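Local coordinates for ORF59 (Human herpesvirus 8, PDB 3HSL), which serves as the accessory subunit of the viral DNA polymerase in lytic replication, raising its processivity, probably as a sliding clamp, at residues A[193-203]-A[244-255]; A[279-287]-A[297-305]. One frame throughout, in Å; residues are numbered along the deposited sequence.

Contact 1 (A[193-203]-A[244-255]); sequences DQTVTVSVSET and VHTDALSRVSLE
Strand 195-201 pairs antiparallel with strand 248-253, at 160° between their directions, through reciprocal N-H to O bonds in the hydrogen-bonded pairs Val196-Val252, Val198-Ser250 and Val200-Ala248. The same face carries these side chains, and its valines use different methyls. Val196 sends CG2 against CD1 of Leu254, 3.4 Å away. In Val200 a chi1 of -176° points CG1 at CG2 of Val244 and leaves CG2 over Ala248 CB. Trp276 of strand 270-276 packs on this side against Val198, Val200, Ala248 and Ser250. On the other face Thr197 CG2 rests 3.6 Å from Arg251 NE, the two side chains aligned in one direction. Polar groups tie down both ends. At one, Asp247 OD1 accepts the N-H of Glu202, 2.8 Å from its N and from above the carboxylate plane. At the other, OD1 of Asp193 takes Glu255 N at 2.9 Å, on its syn side but tilted out of the carboxylate plane; Thr59 bonds the Ser253 hydroxyl. Leu254 N, 3.1 Å from Gln194 O, continues the pairing into the first turn of helix 254-263. The arrangement is an antiparallel strand pair in a DNA-clamp-family fold, its second strand outermost within this chain and leading into a helix N-capped by Ser253.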
loop_
_atom_site.group_PDB
_atom_site.type_symbol
_atom_site.label_atom_id
_atom_site.label_comp_id
_atom_site.label_asym_id
_atom_site.label_seq_id
_atom_site.Cartn_x
_atom_site.Cartn_y
_atom_site.Cartn_z
ATOM N N ASP A 193 27.669 1.366 0.938
ATOM C CA ASP A 193 27.871 0.075 1.581
ATOM C C ASP A 193 29.358 -0.257 1.667
ATOM O O ASP A 193 30.176 0.262 0.904
ATOM C CB ASP A 193 27.120 -1.039 0.844
ATOM C CG ASP A 193 26.961 -2.290 1.690
ATOM O OD1 ASP A 193 26.738 -2.142 2.908
ATOM O OD2 ASP A 193 27.050 -3.414 1.154
ATOM N N GLN A 194 29.696 -1.130 2.609
ATOM C CA GLN A 194 31.064 -1.536 2.824
ATOM C C GLN A 194 31.051 -3.047 2.973
ATOM O O GLN A 194 29.991 -3.648 3.135
ATOM C CB GLN A 194 31.583 -0.912 4.120
ATOM C CG GLN A 194 31.247 0.565 4.283
ATOM C CD GLN A 194 31.860 1.180 5.528
ATOM O OE1 GLN A 194 31.144 1.661 6.404
ATOM N NE2 GLN A 194 33.189 1.161 5.615
ATOM N N THR A 195 32.224 -3.670 2.918
ATOM C CA THR A 195 32.256 -5.107 3.093
ATOM C C THR A 195 32.717 -5.305 4.549
ATOM O O THR A 195 33.652 -4.646 4.996
ATOM C CB THR A 195 33.218 -5.830 2.103
ATOM O OG1 THR A 195 34.538 -5.882 2.629
ATOM C CG2 THR A 195 33.192 -5.205 0.706
ATOM N N VAL A 196 32.060 -6.201 5.282
ATOM C CA VAL A 196 32.448 -6.463 6.660
ATOM C C VAL A 196 33.068 -7.839 6.647
ATOM O O VAL A 196 32.505 -8.757 6.047
ATOM C CB VAL A 196 31.251 -6.606 7.587
ATOM C CG1 VAL A 196 31.715 -6.437 9.027
ATOM C CG2 VAL A 196 30.215 -5.567 7.290
ATOM N N THR A 197 34.220 -8.013 7.288
ATOM C CA THR A 197 34.778 -9.341 7.313
ATOM C C THR A 197 34.369 -9.868 8.697
ATOM O O THR A 197 34.503 -9.166 9.684
ATOM C CB THR A 197 36.289 -9.371 7.081
ATOM O OG1 THR A 197 36.963 -9.002 8.279
ATOM C CG2 THR A 197 36.700 -8.447 5.938
ATOM N N VAL A 198 33.865 -11.100 8.747
ATOM C CA VAL A 198 33.418 -11.766 9.965
ATOM C C VAL A 198 34.320 -12.981 10.068
ATOM O O VAL A 198 34.398 -13.760 9.136
ATOM C CB VAL A 198 31.981 -12.276 9.794
ATOM C CG1 VAL A 198 31.396 -12.753 11.121
ATOM C CG2 VAL A 198 31.074 -11.171 9.226
ATOM N N SER A 199 35.015 -13.174 11.172
ATOM C CA SER A 199 35.879 -14.343 11.251
ATOM C C SER A 199 35.673 -15.081 12.551
ATOM O O SER A 199 35.123 -14.526 13.502
ATOM C CB SER A 199 37.354 -13.983 11.061
ATOM O OG SER A 199 37.791 -13.125 12.080
ATOM N N VAL A 200 36.112 -16.330 12.590
ATOM C CA VAL A 200 35.948 -17.136 13.767
ATOM C C VAL A 200 37.248 -17.851 13.990
ATOM O O VAL A 200 37.806 -18.459 13.070
ATOM C CB VAL A 200 34.813 -18.189 13.590
ATOM C CG1 VAL A 200 34.582 -18.961 14.866
ATOM C CG2 VAL A 200 33.518 -17.527 13.207
ATOM N N SER A 201 37.721 -17.765 15.223
ATOM C CA SER A 201 38.947 -18.386 15.651
ATOM C C SER A 201 38.636 -19.631 16.447
ATOM O O SER A 201 37.853 -19.573 17.395
ATOM C CB SER A 201 39.673 -17.432 16.576
ATOM O OG SER A 201 40.710 -18.123 17.227
ATOM N N GLU A 202 39.228 -20.759 16.083
ATOM C CA GLU A 202 38.978 -21.958 16.852
ATOM C C GLU A 202 39.874 -21.936 18.108
ATOM O O GLU A 202 39.441 -22.362 19.183
ATOM C CB GLU A 202 39.209 -23.221 16.028
ATOM C CG GLU A 202 38.971 -24.488 16.842
ATOM C CD GLU A 202 39.482 -25.753 16.175
ATOM O OE1 GLU A 202 39.743 -26.717 16.925
ATOM O OE2 GLU A 202 39.632 -25.800 14.927
ATOM N N THR A 203 41.110 -21.442 17.967
ATOM C CA THR A 203 42.059 -21.357 19.088
ATOM C C THR A 203 41.446 -20.584 20.250
ATOM O O THR A 203 41.305 -21.108 21.359
ATOM C CB THR A 203 43.393 -20.678 18.680
ATOM O OG1 THR A 203 44.021 -21.434 17.642
ATOM C CG2 THR A 203 44.350 -20.577 19.871
ATOM N N VAL A 244 32.979 -24.677 16.520
ATOM C CA VAL A 244 33.939 -24.320 15.473
ATOM C C VAL A 244 34.974 -25.400 15.208
ATOM O O VAL A 244 35.699 -25.804 16.129
ATOM C CB VAL A 244 34.766 -23.057 15.888
ATOM C CG1 VAL A 244 35.624 -22.582 14.735
ATOM C CG2 VAL A 244 33.860 -21.921 16.349
ATOM N N HIS A 245 35.066 -25.882 13.970
ATOM C CA HIS A 245 36.122 -26.874 13.703
ATOM C C HIS A 245 37.316 -26.418 12.847
ATOM O O HIS A 245 38.304 -27.133 12.728
ATOM C CB HIS A 245 35.617 -28.307 13.434
ATOM C CG HIS A 245 35.308 -29.067 14.692
ATOM N ND1 HIS A 245 34.033 -29.187 15.211
ATOM C CD2 HIS A 245 36.126 -29.745 15.539
ATOM C CE1 HIS A 245 34.081 -29.907 16.320
ATOM N NE2 HIS A 245 35.338 -30.257 16.541
ATOM N N THR A 246 37.209 -25.228 12.267
ATOM C CA THR A 246 38.287 -24.645 11.470
ATOM C C THR A 246 38.049 -23.153 11.546
ATOM O O THR A 246 36.908 -22.721 11.658
ATOM C CB THR A 246 38.207 -25.015 9.960
ATOM O OG1 THR A 246 37.935 -26.407 9.799
ATOM C CG2 THR A 246 39.507 -24.636 9.219
ATOM N N ASP A 247 39.111 -22.363 11.489
ATOM C CA ASP A 247 38.938 -20.936 11.493
ATOM C C ASP A 247 38.089 -20.596 10.292
ATOM O O ASP A 247 38.192 -21.235 9.251
ATOM C CB ASP A 247 40.277 -20.198 11.456
ATOM C CG ASP A 247 40.973 -20.186 12.800
ATOM O OD1 ASP A 247 40.570 -20.952 13.690
ATOM O OD2 ASP A 247 41.926 -19.408 12.977
ATOM N N ALA A 248 37.246 -19.586 10.445
ATOM C CA ALA A 248 36.361 -19.140 9.385
ATOM C C ALA A 248 36.600 -17.662 9.140
ATOM O O ALA A 248 36.945 -16.923 10.063
ATOM C CB ALA A 248 34.928 -19.363 9.787
ATOM N N LEU A 249 36.418 -17.245 7.896
ATOM C CA LEU A 249 36.563 -15.858 7.482
ATOM C C LEU A 249 35.584 -15.613 6.352
ATOM O O LEU A 249 35.581 -16.321 5.346
ATOM C CB LEU A 249 38.014 -15.554 7.062
ATOM C CG LEU A 249 38.542 -14.289 6.337
ATOM C CD1 LEU A 249 38.101 -12.956 6.874
ATOM C CD2 LEU A 249 40.060 -14.322 6.287
ATOM N N SER A 250 34.751 -14.606 6.527
ATOM C CA SER A 250 33.784 -14.242 5.512
ATOM C C SER A 250 33.801 -12.754 5.377
ATOM O O SER A 250 34.023 -12.054 6.348
ATOM C CB SER A 250 32.379 -14.665 5.904
ATOM O OG SER A 250 32.286 -16.073 5.997
ATOM N N ARG A 251 33.572 -12.273 4.165
ATOM C CA ARG A 251 33.486 -10.842 3.926
ATOM C C ARG A 251 32.198 -10.577 3.155
ATOM O O ARG A 251 32.115 -10.710 1.931
ATOM C CB ARG A 251 34.754 -10.217 3.325
ATOM C CG ARG A 251 35.357 -10.841 2.118
ATOM C CD ARG A 251 36.523 -9.963 1.633
ATOM N NE ARG A 251 37.510 -9.711 2.684
ATOM C CZ ARG A 251 38.591 -10.458 2.912
ATOM N NH1 ARG A 251 38.849 -11.524 2.161
ATOM N NH2 ARG A 251 39.425 -10.140 3.895
ATOM N N VAL A 252 31.191 -10.198 3.919
ATOM C CA VAL A 252 29.866 -9.962 3.403
ATOM C C VAL A 252 29.478 -8.493 3.380
ATOM O O VAL A 252 30.202 -7.632 3.917
ATOM C CB VAL A 252 28.855 -10.699 4.293
ATOM C CG1 VAL A 252 29.242 -12.169 4.407
ATOM C CG2 VAL A 252 28.835 -10.083 5.663
ATOM N N SER A 253 28.332 -8.216 2.755
ATOM C CA SER A 253 27.816 -6.859 2.667
ATOM C C SER A 253 27.242 -6.393 3.985
ATOM O O SER A 253 26.427 -7.099 4.591
ATOM C CB SER A 253 26.711 -6.778 1.641
ATOM O OG SER A 253 26.068 -5.527 1.759
ATOM N N LEU A 254 27.669 -5.205 4.416
ATOM C CA LEU A 254 27.200 -4.602 5.659
ATOM C C LEU A 254 25.698 -4.382 5.666
ATOM O O LEU A 254 25.061 -4.707 6.664
ATOM C CB LEU A 254 27.908 -3.284 5.946
ATOM C CG LEU A 254 27.540 -2.575 7.261
ATOM C CD1 LEU A 254 27.800 -3.439 8.501
ATOM C CD2 LEU A 254 28.261 -1.249 7.378
ATOM N N GLU A 255 25.131 -3.838 4.577
ATOM C CA GLU A 255 23.676 -3.627 4.496
ATOM C C GLU A 255 22.971 -4.952 4.684
ATOM O O GLU A 255 22.018 -5.052 5.467
ATOM C CB GLU A 255 23.213 -3.081 3.148
ATOM C CG GLU A 255 23.650 -1.668 2.753
ATOM C CD GLU A 255 23.030 -1.239 1.411
ATOM O OE1 GLU A 255 22.022 -1.880 0.978
ATOM O OE2 GLU A 255 23.561 -0.265 0.809
#

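Contact 2 (A[279-287]-A[297-305]); sequences NEILEVEGV and KLSVLLLEV
Ser299 OG donates to OE2 of Glu283, 2.7 Å away, on that oxygen's anti lone pair. Extended from a CG anti to the backbone N (chi1 -177°), the Glu283 side chain reaches diagonally from its own pair with Leu301 to the serine. Its other oxygen, OE1, is bonded to His277, so both carboxylate oxygens have a partner and the rotation of the group is probably restrained. Along the way Glu283 CG lies 3.7 Å from Leu301 CD2, the two side chains aligned in the same direction. Next on this face, Glu285 CB lies 4.0 Å from Ser299 CB, while its OE2 bonds Trp230.

The backbones run antiparallel. Val284 and Val300 exchange two bonds, the one from Val284 N being nearly straight (173° at the hydrogen), and Gly286 N reaches Leu298 O. At Leu282 and Leu302 the exchange is uneven: Leu302 N is 2.7 Å from Leu282 O, whereas the return bond from Leu282 N to Leu302 O is weak, at 3.4 Å, where the strands begin to part.

The opposite face is apolar. Leu302 CD1 touches two neighbours, 3.8 Å from Leu282 CD2 and 4.0 Å from Val284 CG2; its side chain lies alongside the leucine but crosses the valine at a slant. Past the strands, the Ile281 and Leu303 side chains run together, CD1 against CD2. Glu280 and Glu304 come near each other with carboxylate planes 47° apart, a pair that would probably repel each other if both are ionised.

This hairpin lies between strand 270-276, bonded to the backbone of 282-288, and strand 61-67, bonded to that of 296-302. Helix 254-263 packs over its apolar face, with Ala260 against Val284 and Val300, and Leu257 against Leu302.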
loop_
_atom_site.group_PDB
_atom_site.type_symbol
_atom_site.label_atom_id
_atom_site.label_comp_id
_atom_site.label_asym_id
_atom_site.label_seq_id
_atom_site.Cartn_x
_atom_site.Cartn_y
_atom_site.Cartn_z
ATOM N N ASN A 279 30.435 -23.991 1.714
ATOM C CA ASN A 279 30.378 -23.331 0.413
ATOM C C ASN A 279 30.411 -21.786 0.401
ATOM O O ASN A 279 29.504 -21.159 -0.142
ATOM C CB ASN A 279 29.210 -23.898 -0.429
ATOM C CG ASN A 279 27.827 -23.724 0.234
ATOM O OD1 ASN A 279 26.844 -24.304 -0.228
ATOM N ND2 ASN A 279 27.749 -22.933 1.304
ATOM N N GLU A 280 31.447 -21.182 0.996
ATOM C CA GLU A 280 31.617 -19.703 1.018
ATOM C C GLU A 280 30.422 -18.879 1.560
ATOM O O GLU A 280 30.471 -17.646 1.558
ATOM C CB GLU A 280 31.932 -19.203 -0.419
ATOM C CG GLU A 280 33.204 -19.763 -1.084
ATOM C CD GLU A 280 34.513 -19.139 -0.571
ATOM O OE1 GLU A 280 34.614 -17.889 -0.520
ATOM O OE2 GLU A 280 35.440 -19.900 -0.227
ATOM N N ILE A 281 29.359 -19.535 2.022
ATOM C CA ILE A 281 28.182 -18.801 2.492
ATOM C C ILE A 281 27.915 -18.691 3.993
ATOM O O ILE A 281 27.851 -19.697 4.693
ATOM C CB ILE A 281 26.889 -19.272 1.754
ATOM C CG1 ILE A 281 26.993 -18.923 0.272
ATOM C CG2 ILE A 281 25.642 -18.597 2.307
ATOM C CD1 ILE A 281 25.702 -19.166 -0.517
ATOM N N LEU A 282 27.766 -17.444 4.455
ATOM C CA LEU A 282 27.440 -17.125 5.845
ATOM C C LEU A 282 25.907 -16.980 5.940
ATOM O O LEU A 282 25.319 -16.111 5.294
ATOM C CB LEU A 282 28.155 -15.841 6.317
ATOM C CG LEU A 282 27.791 -15.296 7.720
ATOM C CD1 LEU A 282 28.006 -16.322 8.824
ATOM C CD2 LEU A 282 28.496 -13.998 8.084
ATOM N N GLU A 283 25.266 -17.829 6.738
ATOM C CA GLU A 283 23.821 -17.792 6.878
ATOM C C GLU A 283 23.379 -17.211 8.211
ATOM O O GLU A 283 23.853 -17.610 9.274
ATOM C CB GLU A 283 23.238 -19.197 6.696
ATOM C CG GLU A 283 21.711 -19.279 6.761
ATOM C CD GLU A 283 21.132 -20.690 6.491
ATOM O OE1 GLU A 283 21.839 -21.712 6.635
ATOM O OE2 GLU A 283 19.934 -20.776 6.125
ATOM N N VAL A 284 22.464 -16.259 8.149
ATOM C CA VAL A 284 21.901 -15.651 9.340
ATOM C C VAL A 284 20.584 -16.388 9.487
ATOM O O VAL A 284 19.722 -16.254 8.623
ATOM C CB VAL A 284 21.657 -14.154 9.147
ATOM C CG1 VAL A 284 20.841 -13.596 10.295
ATOM C CG2 VAL A 284 22.993 -13.426 8.998
ATOM N N GLU A 285 20.421 -17.162 10.557
ATOM C CA GLU A 285 19.190 -17.928 10.736
ATOM C C GLU A 285 18.395 -17.601 11.982
ATOM O O GLU A 285 18.949 -17.456 13.075
ATOM C CB GLU A 285 19.468 -19.433 10.718
ATOM C CG GLU A 285 18.208 -20.253 10.878
ATOM C CD GLU A 285 18.420 -21.738 10.743
ATOM O OE1 GLU A 285 17.439 -22.452 10.443
ATOM O OE2 GLU A 285 19.554 -22.215 10.930
ATOM N N GLY A 286 17.087 -17.491 11.795
ATOM C CA GLY A 286 16.183 -17.233 12.877
ATOM C C GLY A 286 16.141 -18.533 13.645
ATOM O O GLY A 286 15.698 -19.558 13.126
ATOM N N VAL A 287 16.612 -18.493 14.887
ATOM C CA VAL A 287 16.627 -19.665 15.739
ATOM C C VAL A 287 15.364 -19.526 16.561
ATOM O O VAL A 287 15.187 -18.504 17.221
ATOM C CB VAL A 287 17.920 -19.719 16.600
ATOM C CG1 VAL A 287 17.891 -20.857 17.579
ATOM C CG2 VAL A 287 19.133 -19.854 15.707
ATOM N N LYS A 297 10.781 -21.903 8.647
ATOM C CA LYS A 297 12.209 -21.633 8.614
ATOM C C LYS A 297 12.422 -20.255 8.003
ATOM O O LYS A 297 11.837 -19.927 6.952
ATOM C CB LYS A 297 13.023 -22.681 7.857
ATOM C CG LYS A 297 13.149 -24.004 8.564
ATOM C CD LYS A 297 14.199 -24.864 7.893
ATOM C CE LYS A 297 14.348 -26.198 8.590
ATOM N NZ LYS A 297 13.067 -26.954 8.500
ATOM N N LEU A 298 13.258 -19.460 8.671
ATOM C CA LEU A 298 13.585 -18.112 8.242
ATOM C C LEU A 298 15.091 -17.873 8.305
ATOM O O LEU A 298 15.703 -18.016 9.367
ATOM C CB LEU A 298 12.880 -17.084 9.135
ATOM C CG LEU A 298 13.106 -15.589 8.820
ATOM C CD1 LEU A 298 12.585 -15.246 7.437
ATOM C CD2 LEU A 298 12.485 -14.643 9.846
ATOM N N SER A 299 15.699 -17.511 7.178
ATOM C CA SER A 299 17.133 -17.231 7.194
ATOM C C SER A 299 17.492 -16.343 6.037
ATOM O O SER A 299 16.674 -16.114 5.168
ATOM C CB SER A 299 17.959 -18.512 7.115
ATOM O OG SER A 299 17.857 -19.082 5.831
ATOM N N VAL A 300 18.722 -15.845 6.036
ATOM C CA VAL A 300 19.219 -14.988 4.973
ATOM C C VAL A 300 20.617 -15.473 4.632
ATOM O O VAL A 300 21.468 -15.549 5.493
ATOM C CB VAL A 300 19.312 -13.506 5.403
ATOM C CG1 VAL A 300 19.813 -12.673 4.269
ATOM C CG2 VAL A 300 17.950 -12.956 5.902
ATOM N N LEU A 301 20.850 -15.804 3.373
ATOM C CA LEU A 301 22.152 -16.253 2.924
ATOM C C LEU A 301 22.962 -15.029 2.543
ATOM O O LEU A 301 22.542 -14.258 1.676
ATOM C CB LEU A 301 22.000 -17.147 1.706
ATOM C CG LEU A 301 21.110 -18.366 1.923
ATOM C CD1 LEU A 301 21.000 -19.203 0.677
ATOM C CD2 LEU A 301 21.628 -19.196 3.070
ATOM N N LEU A 302 24.115 -14.841 3.187
ATOM C CA LEU A 302 24.978 -13.699 2.886
ATOM C C LEU A 302 26.019 -14.142 1.901
ATOM O O LEU A 302 26.809 -15.050 2.180
ATOM C CB LEU A 302 25.652 -13.148 4.139
ATOM C CG LEU A 302 24.748 -12.594 5.233
ATOM C CD1 LEU A 302 25.646 -12.107 6.342
ATOM C CD2 LEU A 302 23.854 -11.463 4.746
ATOM N N LEU A 303 26.023 -13.501 0.745
ATOM C CA LEU A 303 26.977 -13.842 -0.292
ATOM C C LEU A 303 28.333 -13.219 -0.058
ATOM O O LEU A 303 28.452 -12.077 0.395
ATOM C CB LEU A 303 26.428 -13.473 -1.664
ATOM C CG LEU A 303 25.201 -14.294 -2.057
ATOM C CD1 LEU A 303 24.450 -13.692 -3.233
ATOM C CD2 LEU A 303 25.623 -15.723 -2.333
ATOM N N GLU A 304 29.350 -14.008 -0.385
ATOM C CA GLU A 304 30.742 -13.646 -0.246
ATOM C C GLU A 304 30.924 -12.485 -1.221
ATOM O O GLU A 304 30.421 -12.539 -2.341
ATOM C CB GLU A 304 31.574 -14.864 -0.654
ATOM C CG GLU A 304 32.921 -15.072 0.071
ATOM C CD GLU A 304 33.967 -14.003 -0.161
ATOM O OE1 GLU A 304 33.877 -13.266 -1.169
ATOM O OE2 GLU A 304 34.888 -13.916 0.686
ATOM N N VAL A 305 31.630 -11.440 -0.803
ATOM C CA VAL A 305 31.858 -10.263 -1.654
ATOM C C VAL A 305 33.325 -10.159 -2.081
ATOM O O VAL A 305 34.232 -10.088 -1.244
ATOM C CB VAL A 305 31.410 -8.940 -0.962
ATOM C CG1 VAL A 305 31.704 -7.742 -1.854
ATOM C CG2 VAL A 305 29.943 -8.984 -0.618
#

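The centres of contacts 1 and 2 lie about 12 Å apart, and contact 1 is complete along the chain before contact 2 begins. Helix 254-263 connects them: it starts at the end of strand 248-253 in contact 1 and then packs on the hairpin of contact 2. Strand 270-276 follows and is shared too, since its Trp276 touches both contacts. The segments also meet directly, with a probable hydrogen bond between Arg251 O and Val305 N and with Val252 CG1 packed on Leu302 CB. The last modelled residues thus run alongside strand 248-253, joining the hairpin near the middle of the chain to a more peripheral strand pair within one clamp-family region.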